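Local coordinates for protein sulfate adenylyltransferase (PDB 4DNX) that catalyses the reaction of sulfate with ATP to form adenosine 5'-phosphosulfate and diphosphate, at residues F173-F177 with M228-Q232. Numbering follows the deposited sequence.
Sequences FPDTF and MLLGQ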
# COMPACT_ATOMS: atom_id res chain seq x y z
N PHE A 173 -9.19 -1.20 0.66
CA PHE A 173 -8.45 -1.71 -0.51
C PHE A 173 -6.92 -1.69 -0.21
O PHE A 173 -6.16 -0.99 -0.91
CB PHE A 173 -8.79 -0.87 -1.76
CG PHE A 173 -10.29 -0.68 -1.99
CD1 PHE A 173 -11.06 -1.65 -2.63
CD2 PHE A 173 -10.92 0.46 -1.55
CE1 PHE A 173 -12.43 -1.44 -2.83
CE2 PHE A 173 -12.29 0.66 -1.74
CZ PHE A 173 -13.03 -0.27 -2.38
N PRO A 174 -6.50 -2.39 0.84
CA PRO A 174 -5.11 -2.20 1.33
C PRO A 174 -4.03 -2.60 0.34
O PRO A 174 -2.91 -2.01 0.43
CB PRO A 174 -5.02 -3.06 2.60
CG PRO A 174 -6.09 -4.20 2.36
CD PRO A 174 -7.22 -3.40 1.66
N ASP A 175 -4.31 -3.54 -0.55
CA ASP A 175 -3.29 -3.99 -1.53
C ASP A 175 -3.21 -3.15 -2.79
O ASP A 175 -2.20 -3.19 -3.50
CB ASP A 175 -3.47 -5.48 -1.91
CG ASP A 175 -3.24 -6.43 -0.73
OD1 ASP A 175 -2.56 -6.03 0.28
OD2 ASP A 175 -3.70 -7.59 -0.79
N THR A 176 -4.26 -2.39 -3.09
CA THR A 176 -4.31 -1.68 -4.34
C THR A 176 -4.20 -0.16 -4.22
O THR A 176 -3.61 0.47 -5.08
CB THR A 176 -5.58 -2.04 -5.17
OG1 THR A 176 -6.73 -1.87 -4.35
CG2 THR A 176 -5.51 -3.51 -5.61
N PHE A 177 -4.74 0.42 -3.13
CA PHE A 177 -4.63 1.85 -2.96
C PHE A 177 -3.16 2.25 -2.92
O PHE A 177 -2.40 1.63 -2.17
CB PHE A 177 -5.32 2.37 -1.69
CG PHE A 177 -5.14 3.84 -1.49
CD1 PHE A 177 -5.97 4.75 -2.14
CD2 PHE A 177 -4.04 4.33 -0.72
CE1 PHE A 177 -5.77 6.14 -1.98
CE2 PHE A 177 -3.80 5.72 -0.61
CZ PHE A 177 -4.69 6.61 -1.21
N MET A 228 -6.94 2.05 -10.96
CA MET A 228 -8.36 1.70 -10.73
C MET A 228 -9.04 2.73 -9.84
O MET A 228 -8.44 3.21 -8.85
CB MET A 228 -8.48 0.30 -10.10
CG MET A 228 -8.05 -0.93 -11.06
SD MET A 228 -8.16 -2.51 -10.20
CE MET A 228 -7.04 -2.28 -8.80
N LEU A 229 -10.26 3.10 -10.20
CA LEU A 229 -10.97 4.08 -9.40
C LEU A 229 -11.62 3.28 -8.27
O LEU A 229 -12.50 2.45 -8.51
CB LEU A 229 -12.00 4.85 -10.26
CG LEU A 229 -12.94 5.76 -9.45
CD1 LEU A 229 -12.19 6.65 -8.42
CD2 LEU A 229 -13.69 6.59 -10.46
N LEU A 230 -11.15 3.50 -7.03
CA LEU A 230 -11.68 2.83 -5.86
C LEU A 230 -12.83 3.65 -5.27
O LEU A 230 -12.78 4.88 -5.24
CB LEU A 230 -10.58 2.74 -4.78
CG LEU A 230 -9.34 2.04 -5.35
CD1 LEU A 230 -8.20 2.17 -4.33
CD2 LEU A 230 -9.58 0.59 -5.69
N GLY A 231 -13.86 2.97 -4.77
CA GLY A 231 -14.92 3.72 -4.13
C GLY A 231 -16.01 2.78 -3.73
O GLY A 231 -15.85 1.56 -3.86
N GLN A 232 -17.12 3.32 -3.24
CA GLN A 232 -18.25 2.45 -2.82
C GLN A 232 -18.84 1.75 -4.06
O GLN A 232 -18.92 2.34 -5.15
CB GLN A 232 -19.31 3.23 -2.02
CG GLN A 232 -18.76 4.20 -0.92
CD GLN A 232 -18.83 3.63 0.53
OE1 GLN A 232 -19.87 3.14 0.99
NE2 GLN A 232 -17.72 3.72 1.24
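In the Rossmann-like catalytic domain, the C-terminal part of strand 223-230 of the five-stranded parallel sheet packs against the turn that joins helices 167-172 and 180-190, with Leu-230 set among Phe-173, Thr-176 and Phe-177. Its isobutyl group suits this place because the fork spreads two methyls over neighbouring groups. Leu-230 CD2 lies mainly over one face of the Phe-173 ring, 4.2 Å from the centroid and 21° off the normal, a CH-pi contact, and also rests against Thr-176 OG1 in van der Waals contact. The flat ring offers the leucine a broad face, and Leu-230 CB lies over it as well, 4.0 Å from Phe-173 CD2. Leu-230 CD1 lies 3.8 Å from Phe-177 CA and comes to the edge of the Phe-177 ring. CG anti to the carbonyl carbon (chi1 -50°) carries the Phe-173 ring over Leu-230 toward the backbone of Gly-231, where Phe-173 CZ is 3.7 Å from Gly-231 O. Farther back, the flexible thioether of Met-228, bent at chi3 (-59°), brings its CE within 3.7 Å of CG2, the methyl that Thr-176 offers. Phe-173 O holds the turn, accepting from both Thr-176 N and Phe-177 N. Asp-175 hydrogen-bonds Tyr-16 and Thr-179 of the second subunit. No hydrogen bond crosses between the two segments, so the contact rests on close packing and burial of largely apolar surface, with no directional polar bond to fix its geometry.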